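Local coordinates for protein UDP-N-acetylglucosamine 3-dehydrogenase (PDB 7BVJ) that catalyses the NAD(+)-dependent oxidation of the glucosamine 3-position of UDP-N-acetylglucosamine to a ketone, a step in lipid A biosynthesis, at residues His123-Phe134 with Ala231-Ile242. Numbering follows the deposited sequence.
With F8U ((2R,3R)-2,3-bis(oxidanyl)butane-1,4-disulfonic acid), chain F.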
ATOM      1  N   HIS A 123      -9.273   0.523  -1.663  1.00 26.71           N
ATOM      2  CA  HIS A 123     -10.298   0.160  -0.696  1.00 22.66           C
ATOM      3  C   HIS A 123     -11.617   0.852  -1.042  1.00 25.66           C
ATOM      4  O   HIS A 123     -11.614   2.021  -1.446  1.00 23.64           O
ATOM      5  CB  HIS A 123      -9.867   0.547   0.722  1.00 23.92           C
ATOM      6  CG  HIS A 123     -10.696  -0.102   1.786  1.00 21.53           C
ATOM      7  ND1 HIS A 123     -11.973   0.316   2.093  1.00 31.68           N
ATOM      8  CD2 HIS A 123     -10.452  -1.172   2.581  1.00 28.72           C
ATOM      9  CE1 HIS A 123     -12.473  -0.457   3.042  1.00 27.63           C
ATOM     10  NE2 HIS A 123     -11.569  -1.368   3.357  1.00 24.48           N
ATOM     11  N   PRO A 124     -12.755   0.156  -0.917  1.00 28.79           N
ATOM     12  CA  PRO A 124     -14.035   0.756  -1.348  1.00 23.63           C
ATOM     13  C   PRO A 124     -14.366   2.078  -0.661  1.00 28.63           C
ATOM     14  O   PRO A 124     -14.933   2.984  -1.291  1.00 27.57           O
ATOM     15  CB  PRO A 124     -15.062  -0.336  -1.004  1.00 23.52           C
ATOM     16  CG  PRO A 124     -14.292  -1.614  -0.996  1.00 31.00           C
ATOM     17  CD  PRO A 124     -12.881  -1.280  -0.587  1.00 24.08           C
ATOM     18  N   ALA A 125     -14.026   2.218   0.621  1.00 28.45           N
ATOM     19  CA  ALA A 125     -14.331   3.461   1.318  1.00 24.88           C
ATOM     20  C   ALA A 125     -13.514   4.616   0.759  1.00 23.74           C
ATOM     21  O   ALA A 125     -14.028   5.736   0.597  1.00 23.89           O
ATOM     22  CB  ALA A 125     -14.074   3.298   2.815  1.00 25.50           C
ATOM     23  N   ILE A 126     -12.251   4.355   0.427  1.00 21.95           N
ATOM     24  CA  ILE A 126     -11.399   5.420  -0.095  1.00 23.34           C
ATOM     25  C   ILE A 126     -11.846   5.806  -1.501  1.00 25.79           C
ATOM     26  O   ILE A 126     -11.852   6.986  -1.861  1.00 27.75           O
ATOM     27  CB  ILE A 126      -9.918   4.995  -0.059  1.00 23.23           C
ATOM     28  CG1 ILE A 126      -9.261   5.347   1.280  1.00 27.53           C
ATOM     29  CG2 ILE A 126      -9.124   5.754  -1.121  1.00 20.97           C
ATOM     30  CD1 ILE A 126     -10.028   4.962   2.515  1.00 30.01           C
ATOM     31  N   GLN A 127     -12.232   4.824  -2.314  1.00 24.96           N
ATOM     32  CA  GLN A 127     -12.712   5.144  -3.652  1.00 31.57           C
ATOM     33  C   GLN A 127     -13.971   5.990  -3.576  1.00 24.81           C
ATOM     34  O   GLN A 127     -14.110   6.977  -4.304  1.00 28.84           O
ATOM     35  CB  GLN A 127     -12.963   3.860  -4.449  1.00 31.55           C
ATOM     36  CG  GLN A 127     -13.487   4.082  -5.877  1.00 39.30           C
ATOM     37  CD  GLN A 127     -13.020   2.998  -6.850  1.00 53.51           C
ATOM     38  OE1 GLN A 127     -11.891   2.494  -6.749  1.00 57.60           O
ATOM     39  NE2 GLN A 127     -13.890   2.630  -7.795  1.00 51.55           N
ATOM     40  N   TYR A 128     -14.883   5.632  -2.667  1.00 28.04           N
ATOM     41  CA  TYR A 128     -16.103   6.408  -2.509  1.00 25.13           C
ATOM     42  C   TYR A 128     -15.799   7.834  -2.069  1.00 26.73           C
ATOM     43  O   TYR A 128     -16.406   8.792  -2.571  1.00 23.74           O
ATOM     44  CB  TYR A 128     -17.034   5.728  -1.505  1.00 24.08           C
ATOM     45  CG  TYR A 128     -18.342   6.479  -1.330  1.00 32.66           C
ATOM     46  CD1 TYR A 128     -18.465   7.484  -0.380  1.00 27.34           C
ATOM     47  CD2 TYR A 128     -19.443   6.189  -2.122  1.00 29.94           C
ATOM     48  CE1 TYR A 128     -19.637   8.172  -0.221  1.00 33.71           C
ATOM     49  CE2 TYR A 128     -20.623   6.873  -1.966  1.00 34.94           C
ATOM     50  CZ  TYR A 128     -20.712   7.862  -1.015  1.00 28.18           C
ATOM     51  OH  TYR A 128     -21.886   8.543  -0.852  1.00 38.00           O
ATOM     52  N   LEU A 129     -14.879   7.995  -1.114  1.00 24.20           N
ATOM     53  CA  LEU A 129     -14.593   9.331  -0.596  1.00 25.09           C
ATOM     54  C   LEU A 129     -13.867  10.176  -1.632  1.00 23.83           C
ATOM     55  O   LEU A 129     -14.079  11.391  -1.715  1.00 26.09           O
ATOM     56  CB  LEU A 129     -13.774   9.235   0.698  1.00 22.49           C
ATOM     57  CG  LEU A 129     -14.557   8.783   1.926  1.00 21.73           C
ATOM     58  CD1 LEU A 129     -13.612   8.402   3.029  1.00 23.77           C
ATOM     59  CD2 LEU A 129     -15.524   9.894   2.348  1.00 22.31           C
ATOM     60  N   ARG A 130     -13.008   9.553  -2.436  1.00 22.52           N
ATOM     61  CA  ARG A 130     -12.387  10.294  -3.524  1.00 27.31           C
ATOM     62  C   ARG A 130     -13.438  10.721  -4.549  1.00 26.84           C
ATOM     63  O   ARG A 130     -13.402  11.853  -5.040  1.00 27.69           O
ATOM     64  CB  ARG A 130     -11.269   9.463  -4.174  1.00 29.43           C
ATOM     65  CG  ARG A 130     -10.018   9.260  -3.260  1.00 29.20           C
ATOM     66  CD  ARG A 130      -8.785   8.804  -4.054  1.00 23.58           C
ATOM     67  NE  ARG A 130      -8.133   9.897  -4.776  1.00 30.36           N
ATOM     68  CZ  ARG A 130      -7.395   9.745  -5.873  1.00 35.52           C
ATOM     69  NH1 ARG A 130      -7.209   8.535  -6.385  1.00 30.73           N
ATOM     70  NH2 ARG A 130      -6.839  10.802  -6.462  1.00 30.52           N
ATOM     71  N   GLN A 131     -14.401   9.841  -4.860  1.00 24.27           N
ATOM     72  CA  GLN A 131     -15.423  10.213  -5.834  1.00 27.25           C
ATOM     73  C   GLN A 131     -16.414  11.233  -5.284  1.00 25.29           C
ATOM     74  O   GLN A 131     -17.085  11.907  -6.072  1.00 27.74           O
ATOM     75  CB  GLN A 131     -16.167   8.977  -6.323  1.00 29.37           C
ATOM     76  CG  GLN A 131     -15.422   8.231  -7.425  1.00 39.91           C
ATOM     77  CD  GLN A 131     -15.520   8.911  -8.792  1.00 54.12           C
ATOM     78  OE1 GLN A 131     -15.770  10.124  -8.895  1.00 50.11           O
ATOM     79  NE2 GLN A 131     -15.331   8.124  -9.853  1.00 52.43           N
ATOM     80  N   ALA A 132     -16.510  11.377  -3.958  1.00 26.02           N
ATOM     81  CA  ALA A 132     -17.362  12.417  -3.384  1.00 24.58           C
ATOM     82  C   ALA A 132     -16.780  13.821  -3.523  1.00 22.54           C
ATOM     83  O   ALA A 132     -17.522  14.791  -3.345  1.00 26.46           O
ATOM     84  CB  ALA A 132     -17.649  12.123  -1.911  1.00 20.73           C
ATOM     85  N   GLY A 133     -15.491  13.963  -3.832  1.00 25.57           N
ATOM     86  CA  GLY A 133     -14.897  15.276  -4.044  1.00 24.24           C
ATOM     87  C   GLY A 133     -15.025  16.258  -2.888  1.00 28.21           C
ATOM     88  O   GLY A 133     -15.435  17.408  -3.079  1.00 26.23           O
ATOM     89  N   PHE A 134     -14.670  15.821  -1.676  1.00 30.63           N
ATOM     90  CA  PHE A 134     -14.752  16.669  -0.494  1.00 24.53           C
ATOM     91  C   PHE A 134     -13.577  17.630  -0.348  1.00 22.87           C
ATOM     92  O   PHE A 134     -13.617  18.500   0.522  1.00 29.10           O
ATOM     93  CB  PHE A 134     -14.856  15.802   0.757  1.00 22.31           C
ATOM     94  CG  PHE A 134     -16.166  15.102   0.883  1.00 21.92           C
ATOM     95  CD1 PHE A 134     -17.280  15.574   0.202  1.00 29.63           C
ATOM     96  CD2 PHE A 134     -16.298  13.985   1.675  1.00 24.81           C
ATOM     97  CE1 PHE A 134     -18.498  14.942   0.311  1.00 29.19           C
ATOM     98  CE2 PHE A 134     -17.525  13.342   1.781  1.00 26.86           C
ATOM     99  CZ  PHE A 134     -18.622  13.825   1.104  1.00 27.45           C
ATOM    100  N   ALA A 231     -15.927  11.831   8.376  1.00 23.76           N
ATOM    101  CA  ALA A 231     -15.986  10.477   7.838  1.00 22.19           C
ATOM    102  C   ALA A 231     -15.299   9.514   8.801  1.00 25.91           C
ATOM    103  O   ALA A 231     -14.157   9.744   9.209  1.00 20.10           O
ATOM    104  CB  ALA A 231     -15.328  10.412   6.460  1.00 19.73           C
ATOM    105  N   SER A 232     -15.996   8.442   9.165  1.00 17.46           N
ATOM    106  CA  SER A 232     -15.433   7.366   9.968  1.00 23.64           C
ATOM    107  C   SER A 232     -15.402   6.108   9.106  1.00 27.68           C
ATOM    108  O   SER A 232     -16.439   5.696   8.570  1.00 25.78           O
ATOM    109  CB  SER A 232     -16.245   7.160  11.250  1.00 32.76           C
ATOM    110  OG  SER A 232     -15.615   6.242  12.128  1.00 26.72           O
ATOM    111  N   VAL A 233     -14.218   5.516   8.958  1.00 22.87           N
ATOM    112  CA  VAL A 233     -13.992   4.362   8.106  1.00 25.07           C
ATOM    113  C   VAL A 233     -13.489   3.224   8.983  1.00 27.91           C
ATOM    114  O   VAL A 233     -12.467   3.368   9.673  1.00 23.03           O
ATOM    115  CB  VAL A 233     -12.977   4.666   6.995  1.00 25.58           C
ATOM    116  CG1 VAL A 233     -12.742   3.421   6.130  1.00 26.49           C
ATOM    117  CG2 VAL A 233     -13.439   5.818   6.141  1.00 31.04           C
ATOM    118  N   ASP A 234     -14.204   2.099   8.953  1.00 26.32           N
ATOM    119  CA  ASP A 234     -13.725   0.822   9.475  1.00 22.98           C
ATOM    120  C   ASP A 234     -13.278   0.007   8.267  1.00 30.59           C
ATOM    121  O   ASP A 234     -14.105  -0.583   7.558  1.00 28.50           O
ATOM    122  CB  ASP A 234     -14.813   0.096  10.249  1.00 24.30           C
ATOM    123  CG  ASP A 234     -14.279  -1.077  11.062  1.00 32.93           C
ATOM    124  OD1 ASP A 234     -13.250  -1.725  10.690  1.00 28.34           O
ATOM    125  OD2 ASP A 234     -14.925  -1.353  12.089  1.00 33.16           O
ATOM    126  N   PHE A 235     -11.966   0.020   8.024  1.00 28.70           N
ATOM    127  CA  PHE A 235     -11.383  -0.718   6.913  1.00 26.55           C
ATOM    128  C   PHE A 235     -11.646  -2.214   7.044  1.00 32.48           C
ATOM    129  O   PHE A 235     -11.971  -2.887   6.057  1.00 27.42           O
ATOM    130  CB  PHE A 235      -9.877  -0.453   6.854  1.00 27.82           C
ATOM    131  CG  PHE A 235      -9.515   0.903   6.306  1.00 28.26           C
ATOM    132  CD1 PHE A 235      -8.923   1.861   7.116  1.00 31.92           C
ATOM    133  CD2 PHE A 235      -9.756   1.211   4.978  1.00 30.86           C
ATOM    134  CE1 PHE A 235      -8.585   3.121   6.613  1.00 30.64           C
ATOM    135  CE2 PHE A 235      -9.426   2.464   4.457  1.00 30.98           C
ATOM    136  CZ  PHE A 235      -8.836   3.420   5.277  1.00 31.56           C
ATOM    137  N   LEU A 236     -11.505  -2.750   8.258  1.00 28.73           N
ATOM    138  CA  LEU A 236     -11.654  -4.187   8.466  1.00 32.20           C
ATOM    139  C   LEU A 236     -13.072  -4.638   8.157  1.00 33.38           C
ATOM    140  O   LEU A 236     -13.289  -5.564   7.364  1.00 28.64           O
ATOM    141  CB  LEU A 236     -11.278  -4.545   9.906  1.00 32.65           C
ATOM    142  CG  LEU A 236     -10.298  -5.696  10.083  1.00 38.45           C
ATOM    143  CD1 LEU A 236      -9.135  -5.552   9.113  1.00 39.06           C
ATOM    144  CD2 LEU A 236      -9.807  -5.726  11.518  1.00 38.13           C
ATOM    145  N   ASN A 237     -14.055  -3.977   8.763  1.00 31.99           N
ATOM    146  CA  ASN A 237     -15.448  -4.346   8.587  1.00 32.87           C
ATOM    147  C   ASN A 237     -16.078  -3.720   7.354  1.00 31.19           C
ATOM    148  O   ASN A 237     -17.250  -3.985   7.082  1.00 35.78           O
ATOM    149  CB  ASN A 237     -16.224  -3.986   9.851  1.00 32.47           C
ATOM    150  CG  ASN A 237     -15.689  -4.723  11.072  1.00 35.28           C
ATOM    151  OD1 ASN A 237     -15.036  -5.758  10.938  1.00 38.02           O
ATOM    152  ND2 ASN A 237     -15.949  -4.191  12.258  1.00 38.49           N
ATOM    153  N   ASN A 238     -15.312  -2.928   6.597  1.00 27.67           N
ATOM    154  CA  ASN A 238     -15.736  -2.319   5.335  1.00 28.64           C
ATOM    155  C   ASN A 238     -16.973  -1.430   5.510  1.00 35.86           C
ATOM    156  O   ASN A 238     -17.935  -1.510   4.736  1.00 25.37           O
ATOM    157  CB  ASN A 238     -15.972  -3.394   4.263  1.00 30.52           C
ATOM    158  CG  ASN A 238     -15.900  -2.840   2.837  1.00 34.64           C
ATOM    159  OD1 ASN A 238     -14.911  -2.218   2.444  1.00 37.06           O
ATOM    160  ND2 ASN A 238     -16.951  -3.073   2.058  1.00 38.13           N
ATOM    161  N   THR A 239     -16.933  -0.550   6.520  1.00 28.69           N
ATOM    162  CA  THR A 239     -18.034   0.380   6.755  1.00 26.35           C
ATOM    163  C   THR A 239     -17.568   1.827   6.703  1.00 26.87           C
ATOM    164  O   THR A 239     -16.438   2.148   7.078  1.00 20.31           O
ATOM    165  CB  THR A 239     -18.720   0.139   8.111  1.00 32.21           C
ATOM    166  OG1 THR A 239     -17.795   0.383   9.175  1.00 33.00           O
ATOM    167  CG2 THR A 239     -19.252  -1.293   8.209  1.00 33.42           C
ATOM    168  N   LEU A 240     -18.472   2.711   6.263  1.00 27.51           N
ATOM    169  CA  LEU A 240     -18.180   4.135   6.147  1.00 27.47           C
ATOM    170  C   LEU A 240     -19.373   4.956   6.624  1.00 32.66           C
ATOM    171  O   LEU A 240     -20.512   4.697   6.223  1.00 33.29           O
ATOM    172  CB  LEU A 240     -17.812   4.504   4.702  1.00 23.02           C
ATOM    173  CG  LEU A 240     -17.932   5.966   4.261  1.00 20.25           C
ATOM    174  CD1 LEU A 240     -16.940   6.845   4.993  1.00 24.71           C
ATOM    175  CD2 LEU A 240     -17.710   6.064   2.781  1.00 27.50           C
ATOM    176  N   HIS A 241     -19.110   5.942   7.480  1.00 31.90           N
ATOM    177  CA  HIS A 241     -20.143   6.831   8.002  1.00 32.13           C
ATOM    178  C   HIS A 241     -19.717   8.273   7.804  1.00 31.85           C
ATOM    179  O   HIS A 241     -18.581   8.628   8.119  1.00 24.51           O
ATOM    180  CB  HIS A 241     -20.407   6.572   9.484  1.00 30.64           C
ATOM    181  CG  HIS A 241     -21.196   5.334   9.733  1.00 33.97           C
ATOM    182  ND1 HIS A 241     -22.567   5.344   9.870  1.00 38.16           N
ATOM    183  CD2 HIS A 241     -20.816   4.038   9.821  1.00 35.32           C
ATOM    184  CE1 HIS A 241     -22.995   4.107  10.063  1.00 39.12           C
ATOM    185  NE2 HIS A 241     -21.955   3.295  10.027  1.00 33.59           N
ATOM    186  N   ILE A 242     -20.630   9.099   7.302  1.00 28.08           N
ATOM    187  CA  ILE A 242     -20.356  10.502   7.013  1.00 26.76           C
ATOM    188  C   ILE A 242     -21.371  11.343   7.764  1.00 31.82           C
ATOM    189  O   ILE A 242     -22.581  11.179   7.578  1.00 33.34           O
ATOM    190  CB  ILE A 242     -20.411  10.796   5.509  1.00 29.51           C
ATOM    191  CG1 ILE A 242     -19.425   9.899   4.770  1.00 26.54           C
ATOM    192  CG2 ILE A 242     -20.126  12.260   5.226  1.00 27.51           C
ATOM    193  CD1 ILE A 242     -19.516  10.017   3.256  1.00 27.24           C
TER
HETATM  194  C01 F8U F 402     -13.432   7.898  18.515  0.78 37.37           C
HETATM  195  C02 F8U F 402     -14.442   6.817  18.922  0.78 36.43           C
HETATM  196  C03 F8U F 402     -15.368   6.225  17.861  0.78 36.81           C
HETATM  197  C04 F8U F 402     -15.620   7.046  16.610  0.78 37.17           C
HETATM  198  O06 F8U F 402     -17.728   5.252  16.000  0.78 43.53           O
HETATM  199  O07 F8U F 402     -17.715   7.226  14.842  0.78 36.97           O
HETATM  200  O08 F8U F 402     -16.028   5.473  14.477  0.78 38.82           O
HETATM  201  O09 F8U F 402     -16.597   6.034  18.459  0.78 37.04           O
HETATM  202  O10 F8U F 402     -13.736   5.716  19.386  0.78 42.75           O
HETATM  203  O12 F8U F 402     -13.965  10.471  19.525  0.78 35.67           O
HETATM  204  O13 F8U F 402     -13.579  10.410  17.286  0.78 31.44           O
HETATM  205  O14 F8U F 402     -15.636   9.318  18.077  0.78 49.18           O
HETATM  206  S05 F8U F 402     -16.779   6.246  15.442  0.78 45.45           S
HETATM  207  S11 F8U F 402     -14.183   9.558  18.367  0.78 53.49           S
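His123 joins helix 124-132 to the turn of a beta hairpin through both ring nitrogens and a ring face. As N-cap it accepts from Ala125 N through ND1 (3.2 Å), while NE2 donates to a lone pair of Phe235 O (3.1 Å, N-H...O angle 156°); both partners lie near the imidazole plane, fixing its rotation. With CG anti to the backbone N (chi1 -165°), the ring reaches the hairpin, where Phe235 directs an edge at its face, with the phenyl CD2 over the imidazole centre, in a T-shaped stack. Pro124 CD sits over the opposite face, offset toward its rim; proline's rigid ring suits the helix's first turn. Shortened to an alanine, this position is likely to leave the Ala125 amide without its cap and Phe235 O without this donor. Ile126 CD1 abuts the phenyl edge at CE2, while Val233 CG1 lies over one phenyl face and touches Ala125 CB (3.6 Å), whose small methyl lets helix and strand come close. Farther along, Leu129 CD1 meets Val233 and Leu240, CD2 Ala231 and Ile242. On the opposite sheet surface, Ser232 OG donates a hydrogen bond to a sulfonate oxygen of the bound disulfonic acid. Asn238, whose positive phi (59°) asparagine tolerates well, brings OD1 to 3.1 Å from His123 CE1 and with Thr239 forms the G1 beta bulge of this helix-covered antiparallel hairpin, part of the open mixed sheet of the Gfo/Idh/MocA C-terminal domain.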